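Local coordinates for protein titin (PDB 3LCY) that forms a giant filament of the striated-muscle sarcomere and carries a protein kinase domain, here represented by two tandem A-band immunoglobulin domains, at residues 108-111 / 112-115; 152-156 / 157-161. One frame throughout, in Å; residues are numbered along the deposited sequence.

Interaction 1 of 2, residues 108-111 / 112-115; sequences PLKE and KYYG
Leu109 and Tyr113 meet just where the chain turns into strand 112-116, their side chains crossing at about a right angle. Leu109 brings methyl CD2 to 3.8 Å from Tyr113 OH and also rests on Ala188 of strand 185-195, a fitting place for a branched aliphatic chain. Lys110 gives the contact its polar bond: its backbone N donates to Tyr113 OH at 3.0 Å, with a fairly straight N-H...O angle of 160°. Tyr113 can reach back to it because CG lies anti to its own carbonyl carbon (chi1 -71°), which lays the long ring along the preceding residues and against Leu190. Lys110 O approaches the same ring obliquely, 3.3 Å from Tyr113 CE2, while the Lys110 ammonium end leads away from the contact. Glu111 runs beside Lys112, both chains pointing the same way; beyond them Lys112 NZ makes a weak hydrogen bond to Tyr114 OH and a long, weak ion pair with Glu193. Tyrosine suits its position by combining a flat apolar body with a hydroxyl at its end. That hydroxyl gives the N-H of Lys110 an acceptor, and so ties the irregular lead-in by one side-chain bond to the A' strand, which runs parallel to strand 185-195.

Interaction 2 of 2, residues 152-156 / 157-161; sequences IENTE and HYTHL
A tight antiparallel beta hairpin joins strands 150-154 and 158-163, the D and E strands of an I-set immunoglobulin domain, through a two-residue turn at Glu156-His157. Glu153 and His160 form a hydrogen-bonded pair, Glu153 N to His160 O at 2.7 Å and His160 N to Glu153 O at 2.8 Å. Nearer the turn, Thr155 N donates to Tyr158 O at 2.8 Å; the return bond, Tyr158 N to Thr155 O, is weak. The face carrying Ile152, Asn154, Thr159 and Leu161 looks toward strand 134-139. There Ile152 CG1 packs 3.6 Å from Leu161 CD1, and both residues touch Trp137. Beside them Thr159 OG1, anti to its own backbone N (chi1 172°), donates to Asn154 OD1 at 2.7 Å and also hydrogen-bonds Trp137 NE1. On the side where Glu153 lies, Thr155 CB sits over the centre of the Tyr158 ring in a CH-pi contact, 3.8 Å from the centroid. The hydroxyl of Tyr158, OH, donates to the anti lone pair of Glu153 OE1 at 3.1 Å, the carboxylate and ring planes 21° apart. His160, on the same face as Glu153, hydrogen-bonds His124 through its ND1. Beta-branched threonines fit this extended chain, and Thr159 adds a hydroxyl whose two bonds satisfy a buried polar atom and link the hairpin to the opposing sheet.

Overall arrangement
Both contacts are local and belong to the second immunoglobulin domain. Following the chain from the N terminus, the long strand 88-103 leads out of the first domain, and interaction 1, whose contiguous segments close no loop, then marks the passage into strand 112-116, at one edge of the sheet that includes strands 185-195, 173-180 and 134-139. Interaction 2 comes later and closes the hairpin between strands 150-154 and 158-163, whose inner strand pairs with 121-130. The two lie in series, neither enclosing nor crossing the other, with centres about 17 Å apart and nearest atoms about 8 Å apart. They lie in different sheets of one beta sandwich: a strand entry at the edge of one, a hairpin in the other.

Interaction 1 of 2, residues 108-111 / 112-115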
ATOM      1  N   PRO A 108       4.658  -0.573  17.408  1.00 44.45           N
ATOM      2  CA  PRO A 108       4.217  -1.617  18.339  1.00 42.85           C
ATOM      3  C   PRO A 108       2.975  -1.210  19.120  1.00 39.30           C
ATOM      4  O   PRO A 108       2.858  -0.062  19.546  1.00 37.75           O
ATOM      5  CB  PRO A 108       5.409  -1.758  19.293  1.00 44.71           C
ATOM      6  CG  PRO A 108       6.580  -1.312  18.501  1.00 45.62           C
ATOM      7  CD  PRO A 108       6.073  -0.217  17.612  1.00 45.79           C
ATOM      8  N   LEU A 109       2.057  -2.153  19.295  1.00 38.57           N
ATOM      9  CA  LEU A 109       0.854  -1.919  20.082  1.00 39.28           C
ATOM     10  C   LEU A 109       1.135  -2.173  21.562  1.00 39.61           C
ATOM     11  O   LEU A 109       1.759  -3.171  21.921  1.00 39.80           O
ATOM     12  CB  LEU A 109      -0.281  -2.830  19.609  1.00 35.33           C
ATOM     13  CG  LEU A 109      -0.794  -2.631  18.183  1.00 32.51           C
ATOM     14  CD1 LEU A 109      -1.835  -3.684  17.833  1.00 28.25           C
ATOM     15  CD2 LEU A 109      -1.369  -1.229  18.010  1.00 29.32           C
ATOM     16  N   LYS A 110       0.667  -1.272  22.419  1.00 38.14           N
ATOM     17  CA  LYS A 110       0.796  -1.451  23.862  1.00 41.37           C
ATOM     18  C   LYS A 110      -0.348  -2.309  24.391  1.00 42.82           C
ATOM     19  O   LYS A 110      -1.374  -2.460  23.732  1.00 39.24           O
ATOM     20  CB  LYS A 110       0.818  -0.098  24.576  1.00 43.59           C
ATOM     21  CG  LYS A 110       2.020   0.769  24.237  1.00 46.71           C
ATOM     22  CD  LYS A 110       1.998   2.073  25.019  1.00 51.76           C
ATOM     23  CE  LYS A 110       1.951   1.818  26.517  1.00 57.59           C
ATOM     24  NZ  LYS A 110       3.106   1.004  26.986  1.00 59.98           N
ATOM     25  N   GLU A 111      -0.170  -2.871  25.580  1.00 48.41           N
ATOM     26  CA  GLU A 111      -1.184  -3.744  26.164  1.00 50.71           C
ATOM     27  C   GLU A 111      -2.419  -2.962  26.590  1.00 47.07           C
ATOM     28  O   GLU A 111      -3.546  -3.393  26.374  1.00 44.72           O
ATOM     29  CB  GLU A 111      -0.620  -4.493  27.371  1.00 56.76           C
ATOM     30  CG  GLU A 111      -1.597  -5.482  27.986  1.00 61.85           C
ATOM     31  CD  GLU A 111      -1.201  -5.902  29.388  1.00 65.53           C
ATOM     32  OE1 GLU A 111      -1.931  -6.710  29.998  1.00 66.67           O
ATOM     33  OE2 GLU A 111      -0.160  -5.423  29.886  1.00 65.61           O
ATOM     34  N   LYS A 112      -2.191  -1.809  27.204  1.00 45.76           N
ATOM     35  CA  LYS A 112      -3.274  -1.003  27.751  1.00 44.16           C
ATOM     36  C   LYS A 112      -3.276   0.406  27.176  1.00 40.92           C
ATOM     37  O   LYS A 112      -2.222   1.003  26.968  1.00 40.00           O
ATOM     38  CB  LYS A 112      -3.165  -0.932  29.274  1.00 44.65           C
ATOM     39  CG  LYS A 112      -3.342  -2.273  29.965  1.00 47.16           C
ATOM     40  CD  LYS A 112      -3.346  -2.111  31.475  1.00 50.86           C
ATOM     41  CE  LYS A 112      -4.512  -1.254  31.933  1.00 51.19           C
ATOM     42  NZ  LYS A 112      -4.527  -1.109  33.414  1.00 52.17           N
ATOM     43  N   TYR A 113      -4.468   0.931  26.920  1.00 37.06           N
ATOM     44  CA  TYR A 113      -4.610   2.307  26.466  1.00 38.74           C
ATOM     45  C   TYR A 113      -5.556   3.062  27.386  1.00 35.37           C
ATOM     46  O   TYR A 113      -6.537   2.501  27.873  1.00 32.43           O
ATOM     47  CB  TYR A 113      -5.101   2.359  25.020  1.00 41.43           C
ATOM     48  CG  TYR A 113      -4.059   1.922  24.017  1.00 44.44           C
ATOM     49  CD1 TYR A 113      -3.119   2.821  23.531  1.00 46.56           C
ATOM     50  CD2 TYR A 113      -4.013   0.613  23.558  1.00 43.70           C
ATOM     51  CE1 TYR A 113      -2.162   2.430  22.615  1.00 49.07           C
ATOM     52  CE2 TYR A 113      -3.060   0.213  22.641  1.00 47.02           C
ATOM     53  CZ  TYR A 113      -2.138   1.126  22.173  1.00 49.68           C
ATOM     54  OH  TYR A 113      -1.189   0.729  21.260  1.00 50.89           O
ATOM     55  N   TYR A 114      -5.260   4.334  27.623  1.00 36.31           N
ATOM     56  CA  TYR A 114      -6.015   5.112  28.596  1.00 38.92           C
ATOM     57  C   TYR A 114      -6.730   6.305  27.979  1.00 39.97           C
ATOM     58  O   TYR A 114      -6.119   7.131  27.299  1.00 41.95           O
ATOM     59  CB  TYR A 114      -5.097   5.589  29.721  1.00 40.08           C
ATOM     60  CG  TYR A 114      -4.457   4.465  30.501  1.00 44.42           C
ATOM     61  CD1 TYR A 114      -5.015   4.012  31.689  1.00 41.49           C
ATOM     62  CD2 TYR A 114      -3.298   3.854  30.047  1.00 49.23           C
ATOM     63  CE1 TYR A 114      -4.433   2.986  32.403  1.00 45.37           C
ATOM     64  CE2 TYR A 114      -2.710   2.826  30.751  1.00 49.82           C
ATOM     65  CZ  TYR A 114      -3.281   2.396  31.930  1.00 50.32           C
ATOM     66  OH  TYR A 114      -2.701   1.372  32.641  1.00 54.32           O
ATOM     67  N   GLY A 115      -8.022   6.420  28.253  1.00 40.17           N
ATOM     68  CA  GLY A 115      -8.816   7.524  27.753  1.00 39.24           C
ATOM     69  C   GLY A 115      -9.393   8.354  28.884  1.00 42.27           C
ATOM     70  O   GLY A 115      -9.956   7.806  29.816  1.00 45.69           O
TER

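Interaction 2 of 2, residues 152-156 / 157-161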
ATOM      1  N   ILE A 152     -15.218   4.465  12.613  1.00 30.57           N
ATOM      2  CA  ILE A 152     -14.101   3.606  12.247  1.00 31.77           C
ATOM      3  C   ILE A 152     -13.640   3.900  10.825  1.00 32.32           C
ATOM      4  O   ILE A 152     -14.320   3.551   9.862  1.00 33.09           O
ATOM      5  CB  ILE A 152     -14.492   2.120  12.347  1.00 31.19           C
ATOM      6  CG1 ILE A 152     -15.147   1.826  13.700  1.00 31.62           C
ATOM      7  CG2 ILE A 152     -13.278   1.228  12.126  1.00 32.42           C
ATOM      8  CD1 ILE A 152     -15.706   0.422  13.816  1.00 32.78           C
ATOM      9  N   GLU A 153     -12.487   4.547  10.691  1.00 32.03           N
ATOM     10  CA  GLU A 153     -11.932   4.812   9.369  1.00 32.03           C
ATOM     11  C   GLU A 153     -10.903   3.759   8.972  1.00 26.65           C
ATOM     12  O   GLU A 153      -9.860   3.620   9.611  1.00 18.85           O
ATOM     13  CB  GLU A 153     -11.315   6.209   9.295  1.00 37.75           C
ATOM     14  CG  GLU A 153     -10.483   6.433   8.040  1.00 47.05           C
ATOM     15  CD  GLU A 153     -10.267   7.901   7.729  1.00 55.22           C
ATOM     16  OE1 GLU A 153      -9.120   8.280   7.406  1.00 55.11           O
ATOM     17  OE2 GLU A 153     -11.245   8.676   7.805  1.00 59.85           O
ATOM     18  N   ASN A 154     -11.207   3.019   7.912  1.00 26.02           N
ATOM     19  CA  ASN A 154     -10.308   1.984   7.421  1.00 23.42           C
ATOM     20  C   ASN A 154      -9.566   2.399   6.152  1.00 24.13           C
ATOM     21  O   ASN A 154     -10.172   2.842   5.175  1.00 23.50           O
ATOM     22  CB  ASN A 154     -11.060   0.668   7.214  1.00 23.53           C
ATOM     23  CG  ASN A 154     -11.426  -0.004   8.524  1.00 28.90           C
ATOM     24  OD1 ASN A 154     -10.786   0.226   9.548  1.00 30.01           O
ATOM     25  ND2 ASN A 154     -12.458  -0.838   8.495  1.00 31.25           N
ATOM     26  N   THR A 155      -8.247   2.246   6.185  1.00 23.79           N
ATOM     27  CA  THR A 155      -7.375   2.668   5.094  1.00 28.48           C
ATOM     28  C   THR A 155      -6.424   1.535   4.717  1.00 27.38           C
ATOM     29  O   THR A 155      -6.283   0.565   5.462  1.00 28.00           O
ATOM     30  CB  THR A 155      -6.578   3.935   5.496  1.00 32.19           C
ATOM     31  OG1 THR A 155      -7.442   5.077   5.452  1.00 31.88           O
ATOM     32  CG2 THR A 155      -5.397   4.178   4.568  1.00 37.21           C
ATOM     33  N   GLU A 156      -5.783   1.653   3.558  1.00 24.26           N
ATOM     34  CA  GLU A 156      -4.813   0.659   3.111  1.00 24.21           C
ATOM     35  C   GLU A 156      -3.515   0.746   3.913  1.00 21.48           C
ATOM     36  O   GLU A 156      -2.531   0.080   3.593  1.00 20.88           O
ATOM     37  CB  GLU A 156      -4.527   0.809   1.614  1.00 26.51           C
ATOM     38  CG  GLU A 156      -3.589   1.952   1.254  1.00 29.48           C
ATOM     39  CD  GLU A 156      -4.282   3.301   1.205  1.00 33.61           C
ATOM     40  OE1 GLU A 156      -5.467   3.385   1.590  1.00 32.14           O
ATOM     41  OE2 GLU A 156      -3.637   4.280   0.777  1.00 37.03           O
ATOM     42  N   HIS A 157      -3.521   1.558   4.964  1.00 24.47           N
ATOM     43  CA  HIS A 157      -2.342   1.707   5.809  1.00 24.12           C
ATOM     44  C   HIS A 157      -2.658   1.540   7.291  1.00 26.89           C
ATOM     45  O   HIS A 157      -1.763   1.283   8.096  1.00 30.86           O
ATOM     46  CB  HIS A 157      -1.665   3.059   5.564  1.00 26.22           C
ATOM     47  CG  HIS A 157      -0.967   3.157   4.254  1.00 32.56           C
ATOM     48  ND1 HIS A 157      -0.010   2.247   3.837  1.00 35.09           N
ATOM     49  CD2 HIS A 157      -1.054   4.068   3.245  1.00 30.89           C
ATOM     50  CE1 HIS A 157       0.441   2.580   2.652  1.00 34.64           C
ATOM     51  NE2 HIS A 157      -0.182   3.692   2.267  1.00 33.31           N
ATOM     52  N   TYR A 158      -3.927   1.686   7.657  1.00 22.82           N
ATOM     53  CA  TYR A 158      -4.311   1.596   9.062  1.00 21.02           C
ATOM     54  C   TYR A 158      -5.808   1.389   9.257  1.00 18.56           C
ATOM     55  O   TYR A 158      -6.602   1.578   8.336  1.00 17.04           O
ATOM     56  CB  TYR A 158      -3.875   2.859   9.814  1.00 23.14           C
ATOM     57  CG  TYR A 158      -4.473   4.131   9.253  1.00 20.99           C
ATOM     58  CD1 TYR A 158      -3.712   4.996   8.478  1.00 18.37           C
ATOM     59  CD2 TYR A 158      -5.803   4.459   9.487  1.00 19.10           C
ATOM     60  CE1 TYR A 158      -4.255   6.154   7.958  1.00 17.30           C
ATOM     61  CE2 TYR A 158      -6.356   5.616   8.971  1.00 20.47           C
ATOM     62  CZ  TYR A 158      -5.576   6.459   8.206  1.00 20.22           C
ATOM     63  OH  TYR A 158      -6.113   7.613   7.684  1.00 20.33           O
ATOM     64  N   THR A 159      -6.180   1.000  10.471  1.00 19.95           N
ATOM     65  CA  THR A 159      -7.574   0.987  10.884  1.00 19.10           C
ATOM     66  C   THR A 159      -7.730   1.913  12.088  1.00 22.47           C
ATOM     67  O   THR A 159      -7.074   1.732  13.115  1.00 20.32           O
ATOM     68  CB  THR A 159      -8.055  -0.434  11.223  1.00 18.39           C
ATOM     69  OG1 THR A 159      -9.366  -0.372  11.797  1.00 21.65           O
ATOM     70  CG2 THR A 159      -7.103  -1.105  12.199  1.00 17.91           C
ATOM     71  N   HIS A 160      -8.586   2.919  11.946  1.00 25.81           N
ATOM     72  CA  HIS A 160      -8.681   3.984  12.938  1.00 27.16           C
ATOM     73  C   HIS A 160     -10.034   3.998  13.639  1.00 27.24           C
ATOM     74  O   HIS A 160     -11.060   4.270  13.020  1.00 26.46           O
ATOM     75  CB  HIS A 160      -8.416   5.339  12.276  1.00 28.90           C
ATOM     76  CG  HIS A 160      -8.271   6.470  13.246  1.00 33.40           C
ATOM     77  ND1 HIS A 160      -7.055   6.878  13.737  1.00 35.93           N
ATOM     78  CD2 HIS A 160      -9.201   7.279  13.819  1.00 36.54           C
ATOM     79  CE1 HIS A 160      -7.231   7.893  14.569  1.00 36.65           C
ATOM     80  NE2 HIS A 160      -8.525   8.150  14.633  1.00 37.22           N
ATOM     81  N   LEU A 161     -10.026   3.707  14.937  1.00 24.27           N
ATOM     82  CA  LEU A 161     -11.246   3.722  15.736  1.00 21.30           C
ATOM     83  C   LEU A 161     -11.300   4.955  16.630  1.00 25.65           C
ATOM     84  O   LEU A 161     -10.407   5.180  17.445  1.00 27.72           O
ATOM     85  CB  LEU A 161     -11.348   2.458  16.594  1.00 23.42           C
ATOM     86  CG  LEU A 161     -12.470   2.433  17.638  1.00 24.48           C
ATOM     87  CD1 LEU A 161     -13.833   2.458  16.964  1.00 26.11           C
ATOM     88  CD2 LEU A 161     -12.347   1.218  18.542  1.00 22.72           C
TER